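Local atomic coordinates of proteophosphoglycan (Silicibacter pomeroyi DSS-3, PDB entry 2RE3), a protein that is of unknown function but, as a DUF1285 family member with a fold of repeated structural motifs, may take part in signal transduction. Residues 66-71 / 94-99; 78-83 / 87-92. All blocks are in the same frame, centred on the assembly; numbering follows the deposited sequence.

Overall arrangement
The chain folds into two six-stranded mixed sheets with the same strand order, followed by a small antiparallel sheet. Contact 1 (66-71 / 94-99) joins the first two at their junction, its centre about 6 Å from the centre of the chain. Contact 2 (78-83 / 87-92) is a hairpin inside the first sheet, about 11 Å from contact 1, centre to centre. Leu71 serves both: CD1 faces the second sheet, while CD2 packs 3.7 Å from Ile89 CD1. A probable backbone hydrogen bond, Ile70 O to Val81 N at 2.9 Å, also ties them together. Strand 86-91 of the hairpin leads through Ala94 and Pro95 into strand 96-104, the next strand of the chain.

Contact 1 (66-71 / 94-99); sequences LFSSIL and APFVAV
At the junction between the two mixed beta-sheets, the end region of helix 61-68 and the type I turn from Ser68 to Leu71 meet the start of strand 96-104 through Ser68 and Leu71 on one side and Pro95 and Phe96 on the other. Leu71 CD1 touches Phe96 CZ at 3.8 Å, the two side chains reaching for each other from opposite directions. The same methyl lies 4.2 Å from Pro95 CB, and Pro95 CB in turn sits over one face of the Phe96 ring, displaced from the ring centre. Ser68 CB is at the ring edge, in the ring plane, 4.0 Å from Phe96 CE1. In both Leu71 and Phe96, CG is anti to the carbonyl carbon (chi1 -88° and -57°), a setting that carries the leucine methyl and the ring toward each other across the junction. Branched leucine and flat phenylalanine suit this place because this part of the contact is buried and apolar.

Leu71 opens the edge strand 71-74 of the first sheet, whereas Phe96 enters an inner strand of the second, so the pair bridges two sheets whose strand orders match. Leu151, from strand 151-155 of the second sheet, also packs on Leu71, Pro95 and Phe96.

The polar link is a water. It donates to Ser68 OG at 2.7 Å and to Pro95 O at 2.9 Å, using both hydrogens, while the Ser68 hydroxyl gives its own proton to Val64 O in the helix. Serine is apt here: its small hydroxyl accepts one bond from the water and donates another to the helix backbone. Within the turn region, Ser69 OG hydrogen-bonds to Leu66 O at 2.6 Å, in the carbonyl plane and on a lone pair.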
ATOM      1  N   LEU A  66      -9.721  10.098   3.242  1.00 24.44           N
ATOM      2  CA  LEU A  66      -9.340  11.266   4.005  1.00 25.48           C
ATOM      3  C   LEU A  66      -8.266  10.910   5.032  1.00 25.43           C
ATOM      4  O   LEU A  66      -7.205  11.538   5.060  1.00 25.61           O
ATOM      5  CB  LEU A  66     -10.593  11.860   4.686  1.00 26.36           C
ATOM      6  CG  LEU A  66     -10.512  13.263   5.279  1.00 30.72           C
ATOM      7  CD1 LEU A  66     -10.281  14.277   4.152  1.00 30.59           C
ATOM      8  CD2 LEU A  66     -11.802  13.628   6.085  1.00 26.36           C
ATOM      9  N   PHE A  67      -8.501   9.880   5.848  1.00 24.00           N
ATOM     10  CA  PHE A  67      -7.499   9.498   6.834  1.00 22.39           C
ATOM     11  C   PHE A  67      -6.262   8.950   6.141  1.00 21.47           C
ATOM     12  O   PHE A  67      -5.169   9.087   6.649  1.00 22.99           O
ATOM     13  CB  PHE A  67      -8.024   8.453   7.830  1.00 23.35           C
ATOM     14  CG  PHE A  67      -8.926   9.004   8.873  1.00 24.30           C
ATOM     15  CD1 PHE A  67      -8.497   9.990   9.732  1.00 28.79           C
ATOM     16  CD2 PHE A  67     -10.209   8.512   9.031  1.00 28.19           C
ATOM     17  CE1 PHE A  67      -9.335  10.494  10.705  1.00 24.56           C
ATOM     18  CE2 PHE A  67     -11.042   9.011  10.004  1.00 24.20           C
ATOM     19  CZ  PHE A  67     -10.589  10.009  10.838  1.00 26.53           C
ATOM     20  N   SER A  68      -6.441   8.290   5.006  1.00 23.44           N
ATOM     21  CA  SER A  68      -5.319   7.678   4.301  1.00 24.95           C
ATOM     22  C   SER A  68      -4.392   8.757   3.773  1.00 26.56           C
ATOM     23  O   SER A  68      -3.203   8.515   3.636  1.00 28.02           O
ATOM     24  CB  SER A  68      -5.796   6.798   3.133  1.00 24.69           C
ATOM     25  OG  SER A  68      -6.320   5.560   3.608  1.00 21.58           O
ATOM     26  N   SER A  69      -4.944   9.938   3.464  1.00 25.53           N
ATOM     27  CA  SER A  69      -4.128  11.053   2.998  1.00 25.55           C
ATOM     28  C   SER A  69      -3.085  11.506   4.048  1.00 24.59           C
ATOM     29  O   SER A  69      -2.097  12.142   3.682  1.00 18.68           O
ATOM     30  CB  SER A  69      -4.988  12.245   2.563  1.00 25.15           C
ATOM     31  OG  SER A  69      -5.543  12.991   3.657  1.00 24.27           O
ATOM     32  N   ILE A  70      -3.301  11.184   5.326  1.00 20.85           N
ATOM     33  CA  ILE A  70      -2.359  11.657   6.360  1.00 21.21           C
ATOM     34  C   ILE A  70      -1.574  10.511   7.013  1.00 22.17           C
ATOM     35  O   ILE A  70      -1.064  10.636   8.128  1.00 19.45           O
ATOM     36  CB  ILE A  70      -3.052  12.567   7.414  1.00 21.66           C
ATOM     37  CG1 ILE A  70      -4.254  11.855   8.080  1.00 16.47           C
ATOM     38  CG2 ILE A  70      -3.417  13.904   6.744  1.00 16.15           C
ATOM     39  CD1 ILE A  70      -4.715  12.488   9.399  1.00 13.54           C
ATOM     40  N   LEU A  71      -1.494   9.390   6.299  1.00 22.15           N
ATOM     41  CA  LEU A  71      -0.695   8.280   6.747  1.00 23.34           C
ATOM     42  C   LEU A  71       0.786   8.631   6.618  1.00 25.02           C
ATOM     43  O   LEU A  71       1.234   9.222   5.612  1.00 25.55           O
ATOM     44  CB  LEU A  71      -0.987   7.054   5.912  1.00 26.12           C
ATOM     45  CG  LEU A  71      -2.132   6.164   6.365  1.00 24.74           C
ATOM     46  CD1 LEU A  71      -2.508   5.278   5.234  1.00 18.35           C
ATOM     47  CD2 LEU A  71      -1.674   5.343   7.576  1.00 26.53           C
ATOM     48  N   ALA A  94      -0.123  -4.291   4.867  1.00 25.38           N
ATOM     49  CA  ALA A  94       0.261  -3.062   4.199  1.00 23.58           C
ATOM     50  C   ALA A  94      -0.851  -2.060   4.439  1.00 24.45           C
ATOM     51  O   ALA A  94      -1.992  -2.450   4.679  1.00 23.80           O
ATOM     52  CB  ALA A  94       0.485  -3.294   2.725  1.00 19.68           C
ATOM     53  N   PRO A  95      -0.520  -0.760   4.430  1.00 26.02           N
ATOM     54  CA  PRO A  95      -1.552   0.263   4.568  1.00 26.20           C
ATOM     55  C   PRO A  95      -2.530   0.318   3.391  1.00 25.58           C
ATOM     56  O   PRO A  95      -3.634   0.889   3.520  1.00 22.93           O
ATOM     57  CB  PRO A  95      -0.748   1.560   4.669  1.00 26.74           C
ATOM     58  CG  PRO A  95       0.619   1.245   4.091  1.00 24.23           C
ATOM     59  CD  PRO A  95       0.840  -0.180   4.360  1.00 28.12           C
ATOM     60  N   PHE A  96      -2.136  -0.262   2.255  1.00 24.85           N
ATOM     61  CA  PHE A  96      -2.999  -0.237   1.061  1.00 25.12           C
ATOM     62  C   PHE A  96      -3.117  -1.585   0.377  1.00 24.78           C
ATOM     63  O   PHE A  96      -2.273  -2.459   0.552  1.00 27.41           O
ATOM     64  CB  PHE A  96      -2.472   0.760   0.052  1.00 26.65           C
ATOM     65  CG  PHE A  96      -2.344   2.166   0.576  1.00 26.29           C
ATOM     66  CD1 PHE A  96      -3.463   2.896   0.916  1.00 23.89           C
ATOM     67  CD2 PHE A  96      -1.105   2.772   0.651  1.00 28.36           C
ATOM     68  CE1 PHE A  96      -3.347   4.189   1.353  1.00 28.18           C
ATOM     69  CE2 PHE A  96      -0.976   4.078   1.090  1.00 28.26           C
ATOM     70  CZ  PHE A  96      -2.109   4.788   1.446  1.00 29.12           C
ATOM     71  N   VAL A  97      -4.185  -1.747  -0.378  1.00 23.25           N
ATOM     72  CA  VAL A  97      -4.329  -2.854  -1.272  1.00 25.58           C
ATOM     73  C   VAL A  97      -4.377  -2.302  -2.694  1.00 26.46           C
ATOM     74  O   VAL A  97      -5.144  -1.393  -2.962  1.00 27.91           O
ATOM     75  CB  VAL A  97      -5.616  -3.651  -0.995  1.00 27.25           C
ATOM     76  CG1 VAL A  97      -5.932  -4.560  -2.174  1.00 19.33           C
ATOM     77  CG2 VAL A  97      -5.485  -4.461   0.319  1.00 25.01           C
ATOM     78  N   ALA A  98      -3.553  -2.856  -3.583  1.00 26.82           N
ATOM     79  CA  ALA A  98      -3.608  -2.574  -5.021  1.00 27.61           C
ATOM     80  C   ALA A  98      -4.745  -3.383  -5.631  1.00 27.68           C
ATOM     81  O   ALA A  98      -4.705  -4.618  -5.603  1.00 29.93           O
ATOM     82  CB  ALA A  98      -2.268  -2.947  -5.715  1.00 24.37           C
ATOM     83  N   VAL A  99      -5.744  -2.702  -6.183  1.00 25.45           N
ATOM     84  CA  VAL A  99      -6.919  -3.381  -6.733  1.00 26.42           C
ATOM     85  C   VAL A  99      -6.995  -3.396  -8.246  1.00 28.53           C
ATOM     86  O   VAL A  99      -7.863  -4.043  -8.813  1.00 31.40           O
ATOM     87  CB  VAL A  99      -8.211  -2.750  -6.227  1.00 26.79           C
ATOM     88  CG1 VAL A  99      -8.307  -2.938  -4.686  1.00 23.63           C
ATOM     89  CG2 VAL A  99      -8.295  -1.272  -6.674  1.00 20.90           C
TER
HETATM   90  O   HOH W   1      -5.821   2.867   3.568  1.00 25.39           O

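Contact 2 (78-83 / 87-92); sequences FYLVTP and VGIRVD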
ATOM      1  N   PHE A  78       3.097   2.927  11.853  1.00 27.98           N
ATOM      2  CA  PHE A  78       2.266   3.845  11.103  1.00 25.55           C
ATOM      3  C   PHE A  78       1.473   4.832  11.976  1.00 25.77           C
ATOM      4  O   PHE A  78       0.967   4.490  13.056  1.00 23.86           O
ATOM      5  CB  PHE A  78       1.319   3.047  10.223  1.00 26.00           C
ATOM      6  CG  PHE A  78       2.018   2.162   9.234  1.00 24.24           C
ATOM      7  CD1 PHE A  78       2.365   0.871   9.573  1.00 27.56           C
ATOM      8  CD2 PHE A  78       2.322   2.624   7.976  1.00 25.19           C
ATOM      9  CE1 PHE A  78       3.006   0.064   8.665  1.00 25.13           C
ATOM     10  CE2 PHE A  78       2.970   1.847   7.076  1.00 26.74           C
ATOM     11  CZ  PHE A  78       3.322   0.554   7.410  1.00 26.46           C
ATOM     12  N   TYR A  79       1.374   6.060  11.473  1.00 24.85           N
ATOM     13  CA  TYR A  79       0.729   7.148  12.177  1.00 25.78           C
ATOM     14  C   TYR A  79      -0.222   7.886  11.242  1.00 25.31           C
ATOM     15  O   TYR A  79      -0.129   7.741  10.028  1.00 24.45           O
ATOM     16  CB  TYR A  79       1.783   8.117  12.717  1.00 25.58           C
ATOM     17  CG  TYR A  79       2.756   7.419  13.613  1.00 25.24           C
ATOM     18  CD1 TYR A  79       3.846   6.754  13.086  1.00 25.34           C
ATOM     19  CD2 TYR A  79       2.562   7.372  14.983  1.00 27.77           C
ATOM     20  CE1 TYR A  79       4.743   6.107  13.885  1.00 24.08           C
ATOM     21  CE2 TYR A  79       3.453   6.681  15.802  1.00 29.17           C
ATOM     22  CZ  TYR A  79       4.539   6.058  15.226  1.00 26.15           C
ATOM     23  OH  TYR A  79       5.436   5.383  15.985  1.00 30.92           O
ATOM     24  N   LEU A  80      -1.164   8.616  11.828  1.00 24.39           N
ATOM     25  CA  LEU A  80      -1.922   9.650  11.114  1.00 24.88           C
ATOM     26  C   LEU A  80      -1.376  10.945  11.671  1.00 22.77           C
ATOM     27  O   LEU A  80      -1.369  11.139  12.875  1.00 20.34           O
ATOM     28  CB  LEU A  80      -3.438   9.533  11.380  1.00 23.62           C
ATOM     29  CG  LEU A  80      -3.973   8.116  11.137  1.00 24.99           C
ATOM     30  CD1 LEU A  80      -5.391   8.037  11.522  1.00 16.99           C
ATOM     31  CD2 LEU A  80      -3.776   7.694   9.686  1.00 23.02           C
ATOM     32  N   VAL A  81      -0.902  11.811  10.794  1.00 22.85           N
ATOM     33  CA  VAL A  81      -0.152  12.986  11.194  1.00 22.78           C
ATOM     34  C   VAL A  81      -0.704  14.224  10.514  1.00 24.89           C
ATOM     35  O   VAL A  81      -0.867  14.256   9.310  1.00 27.88           O
ATOM     36  CB  VAL A  81       1.318  12.804  10.820  1.00 22.69           C
ATOM     37  CG1 VAL A  81       2.167  14.016  11.242  1.00 17.49           C
ATOM     38  CG2 VAL A  81       1.834  11.508  11.457  1.00 21.04           C
ATOM     39  N   THR A  82      -0.997  15.234  11.317  1.00 26.18           N
ATOM     40  CA  THR A  82      -1.307  16.569  10.852  1.00 26.75           C
ATOM     41  C   THR A  82      -0.182  17.470  11.399  1.00 25.62           C
ATOM     42  O   THR A  82       0.661  17.011  12.158  1.00 23.37           O
ATOM     43  CB  THR A  82      -2.659  17.045  11.432  1.00 26.95           C
ATOM     44  OG1 THR A  82      -2.555  17.077  12.861  1.00 28.93           O
ATOM     45  CG2 THR A  82      -3.807  16.138  11.018  1.00 19.31           C
ATOM     46  N   PRO A  83      -0.191  18.759  11.049  1.00 26.46           N
ATOM     47  CA  PRO A  83       0.802  19.678  11.633  1.00 27.41           C
ATOM     48  C   PRO A  83       0.753  19.794  13.161  1.00 28.92           C
ATOM     49  O   PRO A  83       1.751  20.193  13.764  1.00 30.08           O
ATOM     50  CB  PRO A  83       0.443  21.043  11.020  1.00 26.70           C
ATOM     51  CG  PRO A  83      -0.346  20.734   9.797  1.00 28.43           C
ATOM     52  CD  PRO A  83      -1.091  19.441  10.103  1.00 26.04           C
ATOM     53  N   VAL A  87      -1.082  10.437  15.747  1.00 28.76           N
ATOM     54  CA  VAL A  87      -1.589   9.281  16.440  1.00 25.41           C
ATOM     55  C   VAL A  87      -1.166   7.986  15.780  1.00 26.62           C
ATOM     56  O   VAL A  87      -1.081   7.877  14.550  1.00 28.56           O
ATOM     57  CB  VAL A  87      -3.111   9.323  16.550  1.00 27.48           C
ATOM     58  CG1 VAL A  87      -3.534  10.451  17.471  1.00 21.69           C
ATOM     59  CG2 VAL A  87      -3.766   9.450  15.181  1.00 22.88           C
ATOM     60  N   GLY A  88      -0.916   6.983  16.606  1.00 26.18           N
ATOM     61  CA  GLY A  88      -0.529   5.668  16.120  1.00 26.44           C
ATOM     62  C   GLY A  88      -1.712   4.799  15.680  1.00 24.67           C
ATOM     63  O   GLY A  88      -2.724   4.753  16.370  1.00 19.66           O
ATOM     64  N   ILE A  89      -1.582   4.126  14.525  1.00 25.01           N
ATOM     65  CA  ILE A  89      -2.549   3.104  14.122  1.00 27.02           C
ATOM     66  C   ILE A  89      -1.869   1.764  13.924  1.00 28.03           C
ATOM     67  O   ILE A  89      -0.661   1.682  13.853  1.00 32.30           O
ATOM     68  CB  ILE A  89      -3.360   3.483  12.849  1.00 26.80           C
ATOM     69  CG1 ILE A  89      -2.483   3.540  11.622  1.00 27.11           C
ATOM     70  CG2 ILE A  89      -4.003   4.820  13.010  1.00 27.01           C
ATOM     71  CD1 ILE A  89      -3.302   3.520  10.383  1.00 32.38           C
ATOM     72  N   ARG A  90      -2.678   0.719  13.856  1.00 28.86           N
ATOM     73  CA  ARG A  90      -2.228  -0.641  13.699  1.00 29.36           C
ATOM     74  C   ARG A  90      -2.424  -0.987  12.252  1.00 26.98           C
ATOM     75  O   ARG A  90      -3.482  -0.717  11.702  1.00 25.37           O
ATOM     76  CB  ARG A  90      -3.096  -1.582  14.535  1.00 30.07           C
ATOM     77  CG  ARG A  90      -2.463  -2.092  15.818  1.00 37.29           C
ATOM     78  CD  ARG A  90      -3.389  -3.115  16.528  1.00 35.95           C
ATOM     79  NE  ARG A  90      -4.516  -2.379  17.091  1.00 43.52           N
ATOM     80  CZ  ARG A  90      -5.769  -2.807  17.176  1.00 41.54           C
ATOM     81  NH1 ARG A  90      -6.117  -4.012  16.750  1.00 48.38           N
ATOM     82  NH2 ARG A  90      -6.683  -2.006  17.695  1.00 42.52           N
ATOM     83  N   VAL A  91      -1.431  -1.604  11.631  1.00 26.29           N
ATOM     84  CA  VAL A  91      -1.595  -2.057  10.260  1.00 26.38           C
ATOM     85  C   VAL A  91      -1.195  -3.518  10.216  1.00 27.58           C
ATOM     86  O   VAL A  91      -0.079  -3.866  10.575  1.00 27.00           O
ATOM     87  CB  VAL A  91      -0.756  -1.239   9.265  1.00 25.62           C
ATOM     88  CG1 VAL A  91      -0.960  -1.778   7.868  1.00 20.30           C
ATOM     89  CG2 VAL A  91      -1.105   0.256   9.360  1.00 21.51           C
ATOM     90  N   ASP A  92      -2.129  -4.367   9.807  1.00 28.17           N
ATOM     91  CA  ASP A  92      -1.928  -5.788   9.894  1.00 27.46           C
ATOM     92  C   ASP A  92      -0.842  -6.179   8.948  1.00 27.41           C
ATOM     93  O   ASP A  92       0.045  -6.911   9.326  1.00 26.34           O
ATOM     94  CB  ASP A  92      -3.209  -6.548   9.564  1.00 27.24           C
ATOM     95  CG  ASP A  92      -4.177  -6.566  10.727  1.00 31.65           C
ATOM     96  OD1 ASP A  92      -3.780  -6.142  11.833  1.00 26.56           O
ATOM     97  OD2 ASP A  92      -5.337  -6.990  10.523  1.00 33.13           O
TER
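Val87 O receives a hydrogen bond from Leu80 N at 2.8 Å, in the carbonyl plane, and a CA-H...O contact from Tyr79 CA at 3.1 Å. These belong to an antiparallel beta-hairpin of strands 77-81 and 86-91, which lies between strand 37-45 and the outer strand 71-74 of the first mixed sheet. Leu80 and Val87 form a hydrogen-bonded pair, since Val87 N returns a bond to Leu80 O at 3.0 Å. Further along, Ile89 N donates to Phe78 O, here from 31° off the carbonyl plane. The directions of the short segments 78-81 and 87-91 differ by 137°, a twisted, splayed antiparallel pair.

Tyr79 and Gly88 form the non-hydrogen-bonded pair between, and their CA atoms are close. With no side chain at Gly88, the tyrosine ring lies against its backbone, Tyr79 CD2 being 3.7 Å from Gly88 CA. The hydroxyl of that tyrosine hydrogen-bonds to Arg77 NE, and the ring has a cation-pi partner in Lys86, so an aromatic with a polar end fits the place.

The opposite face, carrying Phe78, Leu80, Val87 and Ile89, is apolar. Leu80 packs CB against Val87 CG2 and crosses Ile89 at about a right angle, its CG lying 3.8 Å from Ile89 CG2. Beta-branching lets isoleucine serve both neighbours. With chi1 at 67°, CG1 stands between the backbone N and the carbonyl carbon, near Phe78 CB, while CG2 goes to the leucine. Met43 and Ile45 of strand 37-45 and Leu71 of strand 71-74 also pack on Ile89. Phe78, which touches Pro95 as well, crosses Val91 nearly perpendicularly: Val91 CG2 comes obliquely to the phenyl ring, 3.5 Å from Phe78 CD1.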